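Local coordinates for protein glucosamine--fructose-6-phosphate aminotransferase [isomerizing] (Francisella tularensis subsp. tularensis, PDB 3TBF) that probably catalyses the conversion of fructose 6-phosphate and glutamine to glucosamine 6-phosphate, the deposited C-terminal fragment being the part expected to handle the sugar phosphate, at residues H229-G234 with E258-G263; D101-V106 with Q127-S132. All coordinates share one frame; numbering follows the deposited sequence.

Contact 1: H229-G234 with E258-G263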
ATOM      1  N   HIS A 229      17.394  11.378  -0.339  1.00 24.50           N
ATOM      2  CA  HIS A 229      16.540  10.265  -0.669  1.00 23.09           C
ATOM      3  C   HIS A 229      17.166   9.018  -0.119  1.00 21.81           C
ATOM      4  O   HIS A 229      18.381   8.948   0.085  1.00 21.55           O
ATOM      5  CB  HIS A 229      16.399  10.060  -2.207  1.00 24.37           C
ATOM      6  CG  HIS A 229      16.137  11.321  -3.000  1.00 25.46           C
ATOM      7  ND1 HIS A 229      14.874  11.717  -3.385  1.00 27.81           N
ATOM      8  CD2 HIS A 229      16.991  12.231  -3.529  1.00 26.33           C
ATOM      9  CE1 HIS A 229      14.955  12.841  -4.078  1.00 28.14           C
ATOM     10  NE2 HIS A 229      16.233  13.160  -4.201  1.00 29.86           N
ATOM     11  N   THR A 230      16.316   8.037   0.109  1.00 20.43           N
ATOM     12  CA  THR A 230      16.714   6.688   0.317  1.00 20.29           C
ATOM     13  C   THR A 230      15.586   5.751  -0.108  1.00 20.32           C
ATOM     14  O   THR A 230      14.394   6.011   0.110  1.00 19.15           O
ATOM     15  CB  THR A 230      16.992   6.402   1.812  1.00 21.14           C
ATOM     16  OG1 THR A 230      18.074   7.237   2.288  1.00 21.09           O
ATOM     17  CG2 THR A 230      17.317   4.911   2.009  1.00 18.00           C
ATOM     18  N   ILE A 231      15.993   4.618  -0.650  1.00 20.42           N
ATOM     19  CA  ILE A 231      15.093   3.552  -0.931  1.00 20.05           C
ATOM     20  C   ILE A 231      15.283   2.336  -0.031  1.00 19.89           C
ATOM     21  O   ILE A 231      16.406   1.869   0.179  1.00 21.27           O
ATOM     22  CB  ILE A 231      15.302   3.120  -2.338  1.00 21.49           C
ATOM     23  CG1 ILE A 231      15.054   4.336  -3.244  1.00 22.33           C
ATOM     24  CG2 ILE A 231      14.416   1.901  -2.655  1.00 19.09           C
ATOM     25  CD1 ILE A 231      14.467   3.989  -4.539  1.00 25.59           C
ATOM     26  N   PHE A 232      14.165   1.836   0.498  1.00 18.84           N
ATOM     27  CA  PHE A 232      14.140   0.653   1.331  1.00 18.23           C
ATOM     28  C   PHE A 232      13.495  -0.472   0.518  1.00 18.27           C
ATOM     29  O   PHE A 232      12.534  -0.234  -0.226  1.00 18.45           O
ATOM     30  CB  PHE A 232      13.353   0.878   2.603  1.00 17.56           C
ATOM     31  CG  PHE A 232      14.092   1.638   3.650  1.00 16.82           C
ATOM     32  CD1 PHE A 232      14.365   2.978   3.499  1.00 15.99           C
ATOM     33  CD2 PHE A 232      14.473   1.031   4.822  1.00 16.68           C
ATOM     34  CE1 PHE A 232      15.034   3.705   4.487  1.00 14.15           C
ATOM     35  CE2 PHE A 232      15.181   1.749   5.807  1.00 14.51           C
ATOM     36  CZ  PHE A 232      15.478   3.073   5.630  1.00 12.15           C
ATOM     37  N   LEU A 233      14.028  -1.680   0.673  1.00 17.69           N
ATOM     38  CA  LEU A 233      13.582  -2.840  -0.070  1.00 18.32           C
ATOM     39  C   LEU A 233      13.347  -4.065   0.810  1.00 17.34           C
ATOM     40  O   LEU A 233      14.134  -4.357   1.701  1.00 16.67           O
ATOM     41  CB  LEU A 233      14.637  -3.238  -1.127  1.00 19.51           C
ATOM     42  CG  LEU A 233      14.896  -2.269  -2.273  1.00 21.05           C
ATOM     43  CD1 LEU A 233      15.914  -2.903  -3.224  1.00 21.53           C
ATOM     44  CD2 LEU A 233      13.624  -1.857  -3.013  1.00 18.15           C
ATOM     45  N   GLY A 234      12.281  -4.796   0.523  1.00 17.08           N
ATOM     46  CA  GLY A 234      12.019  -6.066   1.193  1.00 18.21           C
ATOM     47  C   GLY A 234      10.935  -6.798   0.428  1.00 18.84           C
ATOM     48  O   GLY A 234      10.204  -6.190  -0.335  1.00 20.56           O
ATOM     49  N   GLU A 258      11.609   6.023   1.007  1.00 17.94           N
ATOM     50  CA  GLU A 258      10.478   5.286   0.536  1.00 17.54           C
ATOM     51  C   GLU A 258      10.789   3.805   0.357  1.00 17.55           C
ATOM     52  O   GLU A 258      11.892   3.420  -0.133  1.00 17.92           O
ATOM     53  CB  GLU A 258      10.058   5.856  -0.818  1.00 18.25           C
ATOM     54  CG  GLU A 258       8.685   5.334  -1.233  1.00 21.96           C
ATOM     55  CD  GLU A 258       8.242   5.845  -2.584  1.00 25.08           C
ATOM     56  OE1 GLU A 258       9.100   6.498  -3.231  1.00 29.45           O
ATOM     57  OE2 GLU A 258       7.078   5.563  -2.995  1.00 23.49           O
ATOM     58  N   ALA A 259       9.793   2.981   0.694  1.00 17.21           N
ATOM     59  CA  ALA A 259       9.900   1.524   0.602  1.00 17.51           C
ATOM     60  C   ALA A 259       9.168   0.966  -0.593  1.00 18.16           C
ATOM     61  O   ALA A 259       8.054   1.389  -0.896  1.00 18.54           O
ATOM     62  CB  ALA A 259       9.390   0.859   1.855  1.00 15.97           C
ATOM     63  N   TYR A 260       9.787  -0.022  -1.221  1.00 20.44           N
ATOM     64  CA  TYR A 260       9.187  -0.745  -2.355  1.00 22.51           C
ATOM     65  C   TYR A 260       9.311  -2.240  -2.109  1.00 23.87           C
ATOM     66  O   TYR A 260      10.319  -2.678  -1.547  1.00 24.48           O
ATOM     67  CB  TYR A 260       9.910  -0.386  -3.627  1.00 22.51           C
ATOM     68  CG  TYR A 260       9.702   1.059  -4.089  1.00 24.88           C
ATOM     69  CD1 TYR A 260       8.635   1.405  -4.932  1.00 29.34           C
ATOM     70  CD2 TYR A 260      10.615   2.056  -3.744  1.00 25.50           C
ATOM     71  CE1 TYR A 260       8.471   2.703  -5.368  1.00 30.95           C
ATOM     72  CE2 TYR A 260      10.458   3.343  -4.149  1.00 29.05           C
ATOM     73  CZ  TYR A 260       9.396   3.678  -4.979  1.00 33.21           C
ATOM     74  OH  TYR A 260       9.282   5.001  -5.414  1.00 39.10           O
ATOM     75  N   PRO A 261       8.276  -3.023  -2.470  1.00 26.20           N
ATOM     76  CA  PRO A 261       8.451  -4.481  -2.459  1.00 27.63           C
ATOM     77  C   PRO A 261       9.475  -4.775  -3.519  1.00 30.11           C
ATOM     78  O   PRO A 261       9.361  -4.225  -4.611  1.00 29.96           O
ATOM     79  CB  PRO A 261       7.078  -5.035  -2.891  1.00 27.90           C
ATOM     80  CG  PRO A 261       6.218  -3.875  -3.248  1.00 26.13           C
ATOM     81  CD  PRO A 261       7.038  -2.611  -3.175  1.00 26.15           C
ATOM     82  N   SER A 262      10.478  -5.583  -3.212  1.00 31.93           N
ATOM     83  CA  SER A 262      11.596  -5.766  -4.143  1.00 34.39           C
ATOM     84  C   SER A 262      11.208  -6.250  -5.547  1.00 36.25           C
ATOM     85  O   SER A 262      11.890  -5.936  -6.521  1.00 36.83           O
ATOM     86  CB  SER A 262      12.605  -6.715  -3.537  1.00 34.42           C
ATOM     87  OG  SER A 262      12.818  -6.362  -2.175  1.00 36.19           O
ATOM     88  N   GLY A 263      10.117  -7.002  -5.648  1.00 38.03           N
ATOM     89  CA  GLY A 263       9.610  -7.449  -6.936  1.00 40.19           C
ATOM     90  C   GLY A 263       9.024  -6.394  -7.862  1.00 42.02           C
ATOM     91  O   GLY A 263       8.737  -6.711  -9.020  1.00 43.27           O
TER
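Tyr260 meets strand 229-234 with both its backbone and its side chain. Its N-H gives a hydrogen bond of 2.9 Å to Phe232 O, nearly in line with that carbonyl. The ring lies on the same face of the sheet as Ile231 and Leu233: Tyr260 CD2, at the ring edge, is 4.0 Å from Ile231 CG2, while Leu233 CD2 reaches the Tyr260 CB from the other end of the side chain. With CG anti to its own carbonyl carbon (chi1 -68°), the ring runs back beside Glu258, and Tyr260 OH makes a weak hydrogen bond to Glu258 OE1. A tyrosine suits this place because its flank is apolar and its end polar.

Glu258 contributes mainly through its main chain, its N bonding Thr230 O and its O accepting Phe232 N at 2.8 Å in a nearly straight bond (170°). Its carboxylate turns to the dimer partner, where OE1 is hydrogen-bonded to His256 of the second subunit.

Beyond the last parallel pair, Ser262 N bonds Gly234 O at 3.0 Å, from well above the carbonyl plane. The serine hydroxyl also comes close, Ser262 OG lying 3.2 Å from Gly234 O. Helix 238-253 covers Phe232 and Ala259 on the other face, completing the beta-alpha-beta unit of a SIS domain.

Contact 2: D101-V106 with Q127-S132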
ATOM      1  N   ASP A 101     -19.148 -12.087   6.477  1.00 37.88           N
ATOM      2  CA  ASP A 101     -19.692 -12.770   7.671  1.00 38.50           C
ATOM      3  C   ASP A 101     -18.546 -13.350   8.519  1.00 36.20           C
ATOM      4  O   ASP A 101     -17.563 -13.867   7.998  1.00 34.80           O
ATOM      5  CB  ASP A 101     -20.661 -13.919   7.314  1.00 40.49           C
ATOM      6  CG  ASP A 101     -22.162 -13.485   7.258  1.00 45.56           C
ATOM      7  OD1 ASP A 101     -22.581 -12.440   7.837  1.00 49.46           O
ATOM      8  OD2 ASP A 101     -22.949 -14.238   6.627  1.00 50.96           O
ATOM      9  N   GLY A 102     -18.698 -13.263   9.832  1.00 34.70           N
ATOM     10  CA  GLY A 102     -17.708 -13.834  10.741  1.00 33.59           C
ATOM     11  C   GLY A 102     -16.399 -13.056  10.833  1.00 31.16           C
ATOM     12  O   GLY A 102     -15.355 -13.615  11.174  1.00 29.92           O
ATOM     13  N   SER A 103     -16.487 -11.759  10.549  1.00 28.81           N
ATOM     14  CA  SER A 103     -15.340 -10.888  10.541  1.00 26.64           C
ATOM     15  C   SER A 103     -15.026 -10.378  11.932  1.00 24.13           C
ATOM     16  O   SER A 103     -15.917  -9.879  12.613  1.00 24.99           O
ATOM     17  CB  SER A 103     -15.608  -9.694   9.648  1.00 26.06           C
ATOM     18  OG  SER A 103     -14.895  -9.843   8.463  1.00 28.20           O
ATOM     19  N   LEU A 104     -13.763 -10.467  12.328  1.00 20.86           N
ATOM     20  CA  LEU A 104     -13.312  -9.908  13.595  1.00 18.83           C
ATOM     21  C   LEU A 104     -12.622  -8.606  13.291  1.00 17.07           C
ATOM     22  O   LEU A 104     -11.777  -8.550  12.407  1.00 17.18           O
ATOM     23  CB  LEU A 104     -12.326 -10.868  14.269  1.00 18.72           C
ATOM     24  CG  LEU A 104     -11.732 -10.441  15.596  1.00 18.79           C
ATOM     25  CD1 LEU A 104     -12.854 -10.433  16.647  1.00 17.06           C
ATOM     26  CD2 LEU A 104     -10.547 -11.322  15.971  1.00 14.48           C
ATOM     27  N   PHE A 105     -13.032  -7.555  13.971  1.00 15.95           N
ATOM     28  CA  PHE A 105     -12.439  -6.242  13.843  1.00 15.28           C
ATOM     29  C   PHE A 105     -11.274  -6.138  14.841  1.00 15.23           C
ATOM     30  O   PHE A 105     -11.447  -6.242  16.038  1.00 16.64           O
ATOM     31  CB  PHE A 105     -13.497  -5.156  14.107  1.00 14.88           C
ATOM     32  CG  PHE A 105     -12.994  -3.763  13.912  1.00 16.69           C
ATOM     33  CD1 PHE A 105     -12.275  -3.115  14.914  1.00 19.01           C
ATOM     34  CD2 PHE A 105     -13.187  -3.103  12.727  1.00 18.26           C
ATOM     35  CE1 PHE A 105     -11.781  -1.816  14.723  1.00 17.34           C
ATOM     36  CE2 PHE A 105     -12.723  -1.791  12.548  1.00 20.40           C
ATOM     37  CZ  PHE A 105     -11.994  -1.171  13.543  1.00 18.23           C
ATOM     38  N   VAL A 106     -10.062  -6.011  14.327  1.00 15.01           N
ATOM     39  CA  VAL A 106      -8.869  -5.912  15.139  1.00 13.80           C
ATOM     40  C   VAL A 106      -8.283  -4.537  14.908  1.00 13.99           C
ATOM     41  O   VAL A 106      -7.999  -4.162  13.762  1.00 13.95           O
ATOM     42  CB  VAL A 106      -7.849  -6.921  14.725  1.00 13.91           C
ATOM     43  CG1 VAL A 106      -6.496  -6.698  15.493  1.00 14.07           C
ATOM     44  CG2 VAL A 106      -8.380  -8.300  14.941  1.00 12.92           C
ATOM     45  N   GLN A 127     -21.962  -2.632  12.141  1.00 28.00           N
ATOM     46  CA  GLN A 127     -21.780  -3.455  10.950  1.00 27.57           C
ATOM     47  C   GLN A 127     -21.792  -4.914  11.346  1.00 28.69           C
ATOM     48  O   GLN A 127     -21.890  -5.274  12.513  1.00 28.56           O
ATOM     49  CB  GLN A 127     -20.496  -3.051  10.205  1.00 26.33           C
ATOM     50  CG  GLN A 127     -20.591  -1.646   9.573  1.00 25.48           C
ATOM     51  CD  GLN A 127     -19.334  -1.200   8.806  1.00 23.57           C
ATOM     52  OE1 GLN A 127     -19.412  -0.813   7.625  1.00 20.84           O
ATOM     53  NE2 GLN A 127     -18.192  -1.220   9.476  1.00 19.39           N
ATOM     54  N   ASN A 128     -21.665  -5.761  10.353  1.00 29.86           N
ATOM     55  CA  ASN A 128     -21.753  -7.187  10.537  1.00 31.18           C
ATOM     56  C   ASN A 128     -20.540  -7.880  11.193  1.00 29.43           C
ATOM     57  O   ASN A 128     -20.252  -9.019  10.866  1.00 29.91           O
ATOM     58  CB  ASN A 128     -21.962  -7.787   9.144  1.00 32.39           C
ATOM     59  CG  ASN A 128     -22.541  -9.174   9.184  1.00 36.58           C
ATOM     60  OD1 ASN A 128     -23.200  -9.564  10.175  1.00 43.18           O
ATOM     61  ND2 ASN A 128     -22.313  -9.939   8.102  1.00 38.82           N
ATOM     62  N   TYR A 129     -19.815  -7.246  12.092  1.00 27.91           N
ATOM     63  CA  TYR A 129     -18.655  -7.962  12.664  1.00 27.54           C
ATOM     64  C   TYR A 129     -19.118  -8.829  13.825  1.00 27.76           C
ATOM     65  O   TYR A 129     -20.099  -8.488  14.489  1.00 28.51           O
ATOM     66  CB  TYR A 129     -17.590  -7.000  13.184  1.00 27.04           C
ATOM     67  CG  TYR A 129     -16.904  -6.194  12.121  1.00 25.12           C
ATOM     68  CD1 TYR A 129     -15.838  -6.716  11.426  1.00 25.29           C
ATOM     69  CD2 TYR A 129     -17.305  -4.909  11.824  1.00 24.89           C
ATOM     70  CE1 TYR A 129     -15.168  -5.988  10.458  1.00 23.58           C
ATOM     71  CE2 TYR A 129     -16.663  -4.172  10.853  1.00 24.77           C
ATOM     72  CZ  TYR A 129     -15.580  -4.718  10.176  1.00 24.78           C
ATOM     73  OH  TYR A 129     -14.932  -3.989   9.207  1.00 23.76           O
ATOM     74  N   VAL A 130     -18.412  -9.924  14.084  1.00 27.01           N
ATOM     75  CA  VAL A 130     -18.736 -10.786  15.213  1.00 27.39           C
ATOM     76  C   VAL A 130     -18.271 -10.158  16.529  1.00 27.08           C
ATOM     77  O   VAL A 130     -18.774 -10.476  17.605  1.00 27.11           O
ATOM     78  CB  VAL A 130     -18.119 -12.205  15.056  1.00 27.88           C
ATOM     79  CG1 VAL A 130     -18.661 -12.884  13.812  1.00 26.82           C
ATOM     80  CG2 VAL A 130     -16.598 -12.165  14.994  1.00 27.38           C
ATOM     81  N   GLY A 131     -17.287  -9.275  16.433  1.00 26.55           N
ATOM     82  CA  GLY A 131     -16.746  -8.599  17.614  1.00 26.21           C
ATOM     83  C   GLY A 131     -15.477  -7.818  17.330  1.00 24.54           C
ATOM     84  O   GLY A 131     -15.073  -7.684  16.179  1.00 24.70           O
ATOM     85  N   SER A 132     -14.858  -7.298  18.380  1.00 22.90           N
ATOM     86  CA  SER A 132     -13.653  -6.478  18.246  1.00 21.57           C
ATOM     87  C   SER A 132     -12.561  -6.863  19.250  1.00 20.84           C
ATOM     88  O   SER A 132     -12.833  -7.344  20.361  1.00 19.38           O
ATOM     89  CB  SER A 132     -13.992  -4.999  18.422  1.00 21.35           C
ATOM     90  OG  SER A 132     -14.712  -4.799  19.627  1.00 22.86           O
TER
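Phe105 lays its CB over one face of the Tyr129 ring, 4.0 Å from the ring centroid, and then turns its own ring edge-on to that same face. The planes stand at 82°, a T-shaped pair in which Phe105 CD2 approaches Tyr129 CZ to 3.9 Å. Placing CG anti to the backbone N (chi1 -176°) carries the phenylalanine ring along the tyrosine toward its hydroxyl end. At the rim of the tyrosine, Ser103 CB comes within 3.5 Å of Tyr129 CD1, while Ser103 OG makes a weak hydrogen bond to His56; a small polar residue suits a place with these two neighbours.

The segments lead into the neighbouring parallel strands 103-109 and 129-136 of the five-stranded sheet of a SIS domain, joined in a beta-alpha-beta crossover by helix 115-124, whose Leu121 and Ser124 pack on Phe105. Phe105 thus lies between sheet and helix, where a large apolar ring is well suited. Main-chain bonds hold the strands together: Val130 N reaches Ser103 O at 2.9 Å, and Phe105 N reaches Gly131 O in a straighter bond (167°).

Between those bonds segment 127-132 turns a corner at Val130, whose two methyls rest on the backbone of Gly102 and Ser103, CG1 lying 3.4 Å from Gly102 CA and CG2 over the Ser103 carbonyl. Gly102 has a positive phi, a conformation that glycine adopts easily. Leu104 takes the face away from the aromatic pair, its CD1 resting 3.6 Å from Gly131 O and its side chain packing on Leu50 and Phe51 of helix 47-52.

Contact 2 comes first along the chain and closes before contact 1 opens; their centres are 33 Å apart and their nearest atoms about 22 Å. Each belongs to its own SIS domain and its own five-stranded parallel sheet, and both sheets have the strand order 2-1-3-4-5. They occupy different places in that order: contact 1 joins the first and second strands, reaching the outermost strand 256-261, whereas contact 2 joins the third and fourth, away from either sheet edge. Their surroundings differ too. Contact 1 touches the second subunit, while no other chain touches contact 2. Together they sample a repeated alpha/beta architecture in which one domain's sheet edge faces the dimer partner.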